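Local coordinates for protein sarcosine oxidase (Pyrococcus horikoshii, PDB 1Y56) that probably oxidises L-proline as the FAD-binding beta subunit of a dehydrogenase complex, with FMN bound as a second flavin, at residues Gly144-Pro148 with Thr253-His257; Thr49-Phe55 with His336-Met340. All blocks are in the same frame, centred on the assembly; numbering follows the deposited sequence.

Interaction 1 (Gly144-Pro148 with Thr253-His257); sequences GKADP and TQTFH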
ATOM      1  N   GLY B 144     -56.605  21.022   5.571  1.00 31.73           N
ATOM      2  CA  GLY B 144     -56.336  19.955   4.626  1.00 31.19           C
ATOM      3  C   GLY B 144     -54.890  19.525   4.584  1.00 31.18           C
ATOM      4  O   GLY B 144     -54.104  19.841   5.468  1.00 30.95           O
ATOM      5  N   LYS B 145     -54.558  18.782   3.540  1.00 31.26           N
ATOM      6  CA  LYS B 145     -53.230  18.246   3.342  1.00 31.25           C
ATOM      7  C   LYS B 145     -52.877  18.309   1.861  1.00 31.70           C
ATOM      8  O   LYS B 145     -53.765  18.300   1.018  1.00 31.80           O
ATOM      9  CB  LYS B 145     -53.144  16.823   3.882  1.00 30.82           C
ATOM     10  CG  LYS B 145     -54.367  16.010   3.641  1.00 30.62           C
ATOM     11  CD  LYS B 145     -54.174  14.586   4.076  1.00 30.28           C
ATOM     12  CE  LYS B 145     -55.103  13.697   3.296  1.00 29.25           C
ATOM     13  NZ  LYS B 145     -55.307  12.430   3.999  1.00 30.98           N
ATOM     14  N   ALA B 146     -51.582  18.418   1.563  1.00 32.18           N
ATOM     15  CA  ALA B 146     -51.068  18.516   0.197  1.00 32.75           C
ATOM     16  C   ALA B 146     -49.654  17.958   0.227  1.00 33.30           C
ATOM     17  O   ALA B 146     -49.051  17.914   1.293  1.00 33.73           O
ATOM     18  CB  ALA B 146     -51.053  19.964  -0.265  1.00 32.37           C
ATOM     19  N   ASP B 147     -49.122  17.542  -0.925  1.00 33.74           N
ATOM     20  CA  ASP B 147     -47.743  17.050  -0.998  1.00 34.00           C
ATOM     21  C   ASP B 147     -46.759  18.209  -1.182  1.00 33.81           C
ATOM     22  O   ASP B 147     -46.773  18.882  -2.222  1.00 33.85           O
ATOM     23  CB  ASP B 147     -47.566  16.011  -2.106  1.00 34.26           C
ATOM     24  CG  ASP B 147     -46.143  15.458  -2.170  1.00 36.37           C
ATOM     25  OD1 ASP B 147     -45.358  15.931  -3.032  1.00 38.14           O
ATOM     26  OD2 ASP B 147     -45.804  14.563  -1.351  1.00 39.00           O
ATOM     27  N   PRO B 148     -45.894  18.446  -0.168  1.00 33.61           N
ATOM     28  CA  PRO B 148     -45.030  19.615  -0.236  1.00 33.37           C
ATOM     29  C   PRO B 148     -44.141  19.618  -1.466  1.00 33.31           C
ATOM     30  O   PRO B 148     -43.864  20.691  -2.002  1.00 33.60           O
ATOM     31  CB  PRO B 148     -44.209  19.516   1.051  1.00 33.20           C
ATOM     32  CG  PRO B 148     -45.075  18.751   1.960  1.00 32.93           C
ATOM     33  CD  PRO B 148     -45.674  17.704   1.084  1.00 33.29           C
ATOM     34  N   THR B 253     -51.828  11.057   9.528  1.00 28.49           N
ATOM     35  CA  THR B 253     -52.825  11.126   8.459  1.00 28.48           C
ATOM     36  C   THR B 253     -52.430  10.127   7.359  1.00 28.74           C
ATOM     37  O   THR B 253     -51.371   9.510   7.439  1.00 28.58           O
ATOM     38  CB  THR B 253     -52.947  12.564   7.877  1.00 28.45           C
ATOM     39  OG1 THR B 253     -54.048  12.629   6.963  1.00 27.71           O
ATOM     40  CG2 THR B 253     -51.653  12.979   7.161  1.00 27.69           C
ATOM     41  N   GLN B 254     -53.267   9.960   6.342  1.00 28.85           N
ATOM     42  CA  GLN B 254     -52.920   9.068   5.243  1.00 29.19           C
ATOM     43  C   GLN B 254     -52.425   9.899   4.062  1.00 29.59           C
ATOM     44  O   GLN B 254     -52.962  10.976   3.788  1.00 29.51           O
ATOM     45  CB  GLN B 254     -54.120   8.195   4.877  1.00 28.95           C
ATOM     46  CG  GLN B 254     -53.928   7.245   3.720  1.00 28.95           C
ATOM     47  CD  GLN B 254     -55.036   6.199   3.637  1.00 30.10           C
ATOM     48  OE1 GLN B 254     -56.157   6.425   4.105  1.00 29.70           O
ATOM     49  NE2 GLN B 254     -54.722   5.042   3.043  1.00 29.58           N
ATOM     50  N   THR B 255     -51.378   9.422   3.391  1.00 30.08           N
ATOM     51  CA  THR B 255     -50.891  10.086   2.183  1.00 30.30           C
ATOM     52  C   THR B 255     -51.780   9.754   0.983  1.00 30.87           C
ATOM     53  O   THR B 255     -52.633   8.843   1.037  1.00 30.50           O
ATOM     54  CB  THR B 255     -49.450   9.686   1.828  1.00 30.16           C
ATOM     55  OG1 THR B 255     -49.401   8.285   1.550  1.00 29.84           O
ATOM     56  CG2 THR B 255     -48.499  10.018   2.947  1.00 30.44           C
ATOM     57  N   PHE B 256     -51.559  10.492  -0.105  1.00 31.46           N
ATOM     58  CA  PHE B 256     -52.249  10.242  -1.360  1.00 31.77           C
ATOM     59  C   PHE B 256     -51.876   8.877  -1.937  1.00 32.30           C
ATOM     60  O   PHE B 256     -52.710   8.212  -2.530  1.00 32.37           O
ATOM     61  CB  PHE B 256     -52.002  11.382  -2.343  1.00 31.38           C
ATOM     62  CG  PHE B 256     -52.450  12.734  -1.827  1.00 31.66           C
ATOM     63  CD1 PHE B 256     -53.622  12.860  -1.076  1.00 31.61           C
ATOM     64  CD2 PHE B 256     -51.708  13.885  -2.100  1.00 31.16           C
ATOM     65  CE1 PHE B 256     -54.033  14.104  -0.596  1.00 31.61           C
ATOM     66  CE2 PHE B 256     -52.115  15.133  -1.625  1.00 30.44           C
ATOM     67  CZ  PHE B 256     -53.280  15.243  -0.878  1.00 30.92           C
ATOM     68  N   HIS B 257     -50.637   8.441  -1.717  1.00 33.04           N
ATOM     69  CA  HIS B 257     -50.243   7.069  -2.056  1.00 33.73           C
ATOM     70  C   HIS B 257     -50.965   5.983  -1.211  1.00 33.70           C
ATOM     71  O   HIS B 257     -51.126   4.857  -1.672  1.00 33.78           O
ATOM     72  CB  HIS B 257     -48.709   6.906  -1.982  1.00 34.11           C
ATOM     73  CG  HIS B 257     -48.216   5.552  -2.406  1.00 35.72           C
ATOM     74  ND1 HIS B 257     -47.888   5.251  -3.712  1.00 37.69           N
ATOM     75  CD2 HIS B 257     -48.006   4.415  -1.697  1.00 37.20           C
ATOM     76  CE1 HIS B 257     -47.492   3.991  -3.791  1.00 37.78           C
ATOM     77  NE2 HIS B 257     -47.551   3.462  -2.580  1.00 38.43           N
TER

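Interaction 2 (Thr49-Phe55 with His336-Met340); sequences TGIRQQF and HGFMM. With FAD (flavin-adenine dinucleotide), chain I.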
ATOM      1  N   THR B  49     -47.786  16.788   5.723  1.00 35.27           N
ATOM      2  CA  THR B  49     -48.685  17.299   4.688  1.00 35.17           C
ATOM      3  C   THR B  49     -49.562  18.533   5.057  1.00 35.11           C
ATOM      4  O   THR B  49     -50.682  18.634   4.578  1.00 35.26           O
ATOM      5  CB  THR B  49     -49.464  16.137   3.928  1.00 35.20           C
ATOM      6  OG1 THR B  49     -50.073  15.239   4.860  1.00 35.58           O
ATOM      7  CG2 THR B  49     -48.530  15.331   3.027  1.00 34.15           C
ATOM      8  N   GLY B  50     -49.029  19.474   5.866  1.00 35.17           N
ATOM      9  CA  GLY B  50     -49.667  20.812   6.169  1.00 34.46           C
ATOM     10  C   GLY B  50     -50.996  20.491   6.779  1.00 34.24           C
ATOM     11  O   GLY B  50     -51.082  19.440   7.403  1.00 34.88           O
ATOM     12  N   ILE B  51     -52.060  21.291   6.648  1.00 33.70           N
ATOM     13  CA  ILE B  51     -52.158  22.709   6.365  1.00 32.90           C
ATOM     14  C   ILE B  51     -53.347  23.008   7.279  1.00 32.43           C
ATOM     15  O   ILE B  51     -54.345  22.296   7.256  1.00 31.72           O
ATOM     16  CB  ILE B  51     -52.600  23.052   4.910  1.00 33.06           C
ATOM     17  CG1 ILE B  51     -51.568  22.601   3.873  1.00 33.17           C
ATOM     18  CG2 ILE B  51     -52.844  24.565   4.760  1.00 32.38           C
ATOM     19  CD1 ILE B  51     -51.935  22.932   2.433  1.00 31.78           C
ATOM     20  N   ARG B  52     -53.244  24.062   8.073  1.00 32.43           N
ATOM     21  CA  ARG B  52     -54.082  24.211   9.241  1.00 32.51           C
ATOM     22  C   ARG B  52     -54.384  25.681   9.488  1.00 33.04           C
ATOM     23  O   ARG B  52     -53.527  26.544   9.257  1.00 33.16           O
ATOM     24  CB  ARG B  52     -53.296  23.664  10.421  1.00 32.45           C
ATOM     25  CG  ARG B  52     -54.096  23.251  11.603  1.00 32.37           C
ATOM     26  CD  ARG B  52     -53.352  23.571  12.921  1.00 33.34           C
ATOM     27  NE  ARG B  52     -51.905  23.335  12.889  1.00 31.91           N
ATOM     28  CZ  ARG B  52     -51.025  23.947  13.679  1.00 30.45           C
ATOM     29  NH1 ARG B  52     -49.737  23.661  13.561  1.00 30.13           N
ATOM     30  NH2 ARG B  52     -51.421  24.849  14.573  1.00 28.01           N
ATOM     31  N   GLN B  53     -55.600  25.972   9.955  1.00 33.37           N
ATOM     32  CA  GLN B  53     -55.971  27.338  10.373  1.00 33.65           C
ATOM     33  C   GLN B  53     -56.235  27.420  11.879  1.00 33.74           C
ATOM     34  O   GLN B  53     -56.521  28.496  12.401  1.00 33.68           O
ATOM     35  CB  GLN B  53     -57.206  27.842   9.614  1.00 33.71           C
ATOM     36  CG  GLN B  53     -57.064  27.918   8.106  1.00 33.85           C
ATOM     37  CD  GLN B  53     -58.402  27.838   7.399  1.00 34.79           C
ATOM     38  OE1 GLN B  53     -58.901  28.846   6.887  1.00 35.78           O
ATOM     39  NE2 GLN B  53     -58.999  26.643   7.375  1.00 34.32           N
ATOM     40  N   GLN B  54     -56.154  26.280  12.566  1.00 34.04           N
ATOM     41  CA  GLN B  54     -56.405  26.207  14.006  1.00 34.49           C
ATOM     42  C   GLN B  54     -55.170  26.613  14.821  1.00 34.90           C
ATOM     43  O   GLN B  54     -54.424  25.780  15.329  1.00 34.65           O
ATOM     44  CB  GLN B  54     -56.920  24.824  14.403  1.00 34.34           C
ATOM     45  CG  GLN B  54     -58.274  24.483  13.802  1.00 34.52           C
ATOM     46  CD  GLN B  54     -58.778  23.120  14.234  1.00 35.13           C
ATOM     47  OE1 GLN B  54     -59.047  22.887  15.412  1.00 34.70           O
ATOM     48  NE2 GLN B  54     -58.906  22.206  13.276  1.00 36.02           N
ATOM     49  N   PHE B  55     -54.974  27.925  14.908  1.00 35.69           N
ATOM     50  CA  PHE B  55     -53.930  28.549  15.707  1.00 36.04           C
ATOM     51  C   PHE B  55     -54.594  29.321  16.854  1.00 36.57           C
ATOM     52  O   PHE B  55     -55.826  29.319  16.969  1.00 36.73           O
ATOM     53  CB  PHE B  55     -53.065  29.442  14.817  1.00 35.82           C
ATOM     54  CG  PHE B  55     -52.123  28.669  13.942  1.00 35.42           C
ATOM     55  CD1 PHE B  55     -52.584  28.024  12.793  1.00 36.48           C
ATOM     56  CD2 PHE B  55     -50.776  28.567  14.273  1.00 34.11           C
ATOM     57  CE1 PHE B  55     -51.708  27.287  11.976  1.00 36.61           C
ATOM     58  CE2 PHE B  55     -49.890  27.845  13.474  1.00 34.21           C
ATOM     59  CZ  PHE B  55     -50.351  27.199  12.325  1.00 35.87           C
ATOM     60  N   HIS B 336     -44.322  24.570  11.044  1.00 29.17           N
ATOM     61  CA  HIS B 336     -45.560  24.821  10.332  1.00 28.31           C
ATOM     62  C   HIS B 336     -45.357  25.868   9.240  1.00 28.26           C
ATOM     63  O   HIS B 336     -46.267  26.625   8.911  1.00 28.31           O
ATOM     64  CB  HIS B 336     -46.650  25.245  11.316  1.00 28.15           C
ATOM     65  CG  HIS B 336     -46.271  26.412  12.176  1.00 27.92           C
ATOM     66  ND1 HIS B 336     -45.884  26.272  13.490  1.00 27.61           N
ATOM     67  CD2 HIS B 336     -46.215  27.739  11.907  1.00 27.41           C
ATOM     68  CE1 HIS B 336     -45.608  27.462  13.996  1.00 27.92           C
ATOM     69  NE2 HIS B 336     -45.794  28.368  13.055  1.00 27.65           N
ATOM     70  N   GLY B 337     -44.155  25.904   8.677  1.00 28.12           N
ATOM     71  CA  GLY B 337     -43.843  26.850   7.614  1.00 27.88           C
ATOM     72  C   GLY B 337     -44.328  26.467   6.231  1.00 27.81           C
ATOM     73  O   GLY B 337     -44.442  27.329   5.364  1.00 28.21           O
ATOM     74  N   PHE B 338     -44.607  25.186   6.000  1.00 27.55           N
ATOM     75  CA  PHE B 338     -45.127  24.764   4.693  1.00 27.40           C
ATOM     76  C   PHE B 338     -46.525  25.339   4.436  1.00 27.61           C
ATOM     77  O   PHE B 338     -46.754  25.973   3.409  1.00 27.47           O
ATOM     78  CB  PHE B 338     -45.110  23.241   4.553  1.00 26.98           C
ATOM     79  CG  PHE B 338     -46.028  22.711   3.495  1.00 25.88           C
ATOM     80  CD1 PHE B 338     -47.153  21.970   3.843  1.00 25.73           C
ATOM     81  CD2 PHE B 338     -45.769  22.932   2.147  1.00 25.70           C
ATOM     82  CE1 PHE B 338     -48.019  21.457   2.855  1.00 25.40           C
ATOM     83  CE2 PHE B 338     -46.630  22.427   1.149  1.00 24.42           C
ATOM     84  CZ  PHE B 338     -47.750  21.692   1.505  1.00 24.56           C
ATOM     85  N   MET B 339     -47.434  25.133   5.389  1.00 27.61           N
ATOM     86  CA  MET B 339     -48.788  25.664   5.311  1.00 27.38           C
ATOM     87  C   MET B 339     -48.839  27.189   5.153  1.00 27.52           C
ATOM     88  O   MET B 339     -49.705  27.715   4.457  1.00 27.53           O
ATOM     89  CB  MET B 339     -49.607  25.210   6.513  1.00 27.22           C
ATOM     90  CG  MET B 339     -49.080  25.626   7.866  1.00 26.76           C
ATOM     91  SD  MET B 339     -50.103  24.932   9.191  1.00 27.75           S
ATOM     92  CE  MET B 339     -49.295  23.372   9.587  1.00 28.04           C
ATOM     93  N   MET B 340     -47.897  27.896   5.768  1.00 27.57           N
ATOM     94  CA  MET B 340     -47.904  29.360   5.716  1.00 27.72           C
ATOM     95  C   MET B 340     -47.457  29.934   4.370  1.00 27.82           C
ATOM     96  O   MET B 340     -47.819  31.061   4.016  1.00 27.73           O
ATOM     97  CB  MET B 340     -47.013  29.931   6.816  1.00 27.49           C
ATOM     98  CG  MET B 340     -47.641  29.953   8.183  1.00 28.01           C
ATOM     99  SD  MET B 340     -46.535  30.612   9.442  1.00 28.67           S
ATOM    100  CE  MET B 340     -46.363  32.316   8.904  1.00 28.54           C
TER
HETATM  101  PA  FAD I 800     -36.453  24.757   3.381  1.00 25.01           P
HETATM  102  O1A FAD I 800     -35.393  24.099   4.212  1.00 25.46           O
HETATM  103  O2A FAD I 800     -37.475  23.884   2.701  1.00 26.88           O
HETATM  104  O5B FAD I 800     -35.737  25.725   2.320  1.00 24.28           O
HETATM  105  C5B FAD I 800     -34.511  26.371   2.622  1.00 23.45           C
HETATM  106  C4B FAD I 800     -33.591  26.125   1.443  1.00 24.12           C
HETATM  107  O4B FAD I 800     -32.490  27.024   1.514  1.00 24.34           O
HETATM  108  C3B FAD I 800     -33.009  24.713   1.424  1.00 24.00           C
HETATM  109  O3B FAD I 800     -33.490  24.005   0.269  1.00 23.42           O
HETATM  110  C2B FAD I 800     -31.505  24.921   1.382  1.00 22.97           C
HETATM  111  O2B FAD I 800     -30.837  24.148   0.398  1.00 22.18           O
HETATM  112  C1B FAD I 800     -31.362  26.360   0.968  1.00 23.12           C
HETATM  113  N9A FAD I 800     -30.081  26.938   1.429  1.00 23.71           N
HETATM  114  C8A FAD I 800     -29.525  26.856   2.652  1.00 22.88           C
HETATM  115  N7A FAD I 800     -28.338  27.508   2.622  1.00 23.06           N
HETATM  116  C5A FAD I 800     -28.165  27.992   1.376  1.00 23.59           C
HETATM  117  C6A FAD I 800     -27.168  28.740   0.758  1.00 24.50           C
HETATM  118  N6A FAD I 800     -26.072  29.136   1.453  1.00 24.89           N
HETATM  119  N1A FAD I 800     -27.303  29.072  -0.540  1.00 24.91           N
HETATM  120  C2A FAD I 800     -28.386  28.693  -1.252  1.00 24.45           C
HETATM  121  N3A FAD I 800     -29.367  27.972  -0.685  1.00 23.35           N
HETATM  122  C4A FAD I 800     -29.271  27.624   0.627  1.00 23.62           C
HETATM  123  N1  FAD I 800     -44.820  22.314   7.927  1.00 24.64           N
HETATM  124  C2  FAD I 800     -46.148  22.393   7.722  1.00 24.60           C
HETATM  125  O2  FAD I 800     -46.642  23.499   7.437  1.00 24.58           O
HETATM  126  N3  FAD I 800     -46.960  21.322   7.815  1.00 24.36           N
HETATM  127  C4  FAD I 800     -46.494  20.094   8.113  1.00 24.96           C
HETATM  128  O4  FAD I 800     -47.265  19.107   8.185  1.00 25.23           O
HETATM  129  C4X FAD I 800     -45.135  19.928   8.352  1.00 25.07           C
HETATM  130  N5  FAD I 800     -44.586  18.726   8.663  1.00 24.76           N
HETATM  131  C5X FAD I 800     -43.249  18.612   8.877  1.00 24.58           C
HETATM  132  C6  FAD I 800     -42.722  17.353   9.193  1.00 23.77           C
HETATM  133  C7  FAD I 800     -41.350  17.195   9.412  1.00 24.46           C
HETATM  134  C7M FAD I 800     -40.797  15.830   9.754  1.00 23.39           C
HETATM  135  C8  FAD I 800     -40.508  18.313   9.316  1.00 25.03           C
HETATM  136  C8M FAD I 800     -39.050  18.208   9.540  1.00 24.17           C
HETATM  137  C9  FAD I 800     -41.030  19.568   9.003  1.00 24.87           C
HETATM  138  C9A FAD I 800     -42.397  19.732   8.776  1.00 24.58           C
HETATM  139  N10 FAD I 800     -42.875  20.958   8.474  1.00 24.39           N
HETATM  140  C10 FAD I 800     -44.261  21.131   8.246  1.00 25.16           C
HETATM  141  C1' FAD I 800     -41.971  22.101   8.405  1.00 23.57           C
HETATM  142  C2' FAD I 800     -41.767  22.539   6.979  1.00 23.27           C
HETATM  143  O2' FAD I 800     -41.024  21.519   6.324  1.00 24.50           O
HETATM  144  C3' FAD I 800     -40.944  23.807   6.987  1.00 22.91           C
HETATM  145  O3' FAD I 800     -41.589  24.788   7.809  1.00 21.67           O
HETATM  146  C4' FAD I 800     -40.799  24.333   5.571  1.00 23.31           C
HETATM  147  O4' FAD I 800     -40.191  23.353   4.710  1.00 23.52           O
HETATM  148  C5' FAD I 800     -39.959  25.596   5.555  1.00 22.99           C
HETATM  149  O5' FAD I 800     -39.705  25.857   4.182  1.00 23.09           O
HETATM  150  P   FAD I 800     -38.457  26.758   3.798  1.00 23.08           P
HETATM  151  O1P FAD I 800     -38.468  27.947   4.723  1.00 22.91           O
HETATM  152  O2P FAD I 800     -38.489  26.924   2.305  1.00 23.48           O
HETATM  153  O3P FAD I 800     -37.245  25.816   4.290  1.00 25.01           O

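Interaction 1 (Gly144-Pro148 with Thr253-His257)
The phenyl ring of Phe256 packs against the backbone of Lys145-Asp147: the carbonyl O of Lys145 lies at the ring edge, close to its plane and 3.6 Å from CZ. Ala146 CA and Asp147 N approach CE2 obliquely, Asp147 N at 3.9 Å. An aromatic edge, with its slightly positive C-H groups, suits a neighbouring carbonyl oxygen. The contact belongs to the FAD-dependent oxidoreductase fold, where the loop between antiparallel strands 250-253 and 261-263 reaches short strand 145-146 and Asp147, the residue just before helix 148-161. Asp147 sits at the N-cap of that helix, its OD1 accepting a bond from Glu150 N, and it also touches the bound FMN.

The polar half of the contact is carried by Lys145. Its CG is wedged between the backbone N and the carbonyl carbon (chi1 38°), and from there the chain runs out extended, passing Phe256 CE1 at CE and carrying the ammonium to the loop. NZ donates to Thr253 OG1 at 3.2 Å and to the carbonyl O of Gln254; Asn239 O is a further acceptor. A long, flexible lysine therefore suits a buried place where several oxygens must share one donor group. A methionine here would probably leave Gln254 O and Asn239 O without this donor and loosen the loop's hold on the strand. Thr253 turns its OG1 anti to its own N, beside its carbonyl carbon, presenting the hydroxyl to the lysine. The bond from Lys145 NZ to Gln254 O, 2.8 Å long, lies in the carbonyl plane, on a lone pair, with a C=O...N angle of 144°.

Interaction 2 (Thr49-Phe55 with His336-Met340)
Met339 places CG between its backbone N and carbonyl carbon (chi1 60°), and an extended second torsion then sets SD beside Arg52; the bend at the last torsion turns only CE, back to the flavin. SD lies 3.6 Å from Arg52 CB, and CE packs on O2 and N3 of the FAD pyrimidine ring. The unbranched thioether suits this place because it can bend between protein and cofactor. The sulfur also meets the edge of the Phe55 ring, a Met-aromatic contact with SD 3.9 Å from CZ.

His336, with CG likewise between N and carbonyl carbon, offers a face to the edge of Phe55 in a T-shaped pair: centroids 5.3 Å apart, planes at 75°. Over the centre of one Phe55 face lies Arg52 NH2, which also donates in its guanidinium plane to Gln54 O; bond and ring together fix how that group is turned.

Gly50 CA lies at the edge of the Phe338 ring, 3.6 Å from CD1. Its positive phi favours glycine, and a side chain would run into both this ring and Ile51, which follows a cis peptide bond.

The backbones grip the isoalloxazine: Gly50 N donates to O4 at 2.9 Å, and Met339 N to O2 at 2.7 Å, nearly straight at 172°. With the first turn of helix 337-354 directed at O2, negative charge on a reduced flavin would probably be stabilised.

Around the contact, Trp71 of helix 58-78 meets Ile51 and Phe338, and Met64 of the same helix packs on Phe55 and Met339; Tyr87 of strand 87-91 touches Arg52 and Met339.

Overall arrangement
The two contacts share a border, and interaction 1 is nested in the chain loop that interaction 2 closes. Backbone joins them: Gly144 O to Ile51 N at 2.8 Å and Ala146 N to Thr49 O at 3.2 Å are probable hydrogen bonds, while Pro148 CA packs on Phe338 CE2. Interaction 2 lies deep, about 6 Å from the chain centre to its own centre, and uses sulfur, aromatic and aliphatic packing, its backbone amides serving FAD. Interaction 1 is farther out, about 14 Å by the same measure; it joins a buried lysine network to an exposed phenylalanine and borders FMN. Segments 144-148 and 49-55 thus run side by side, the first giving Asp147 to the FMN pocket and the second Thr49 and Gly50 to that of FAD.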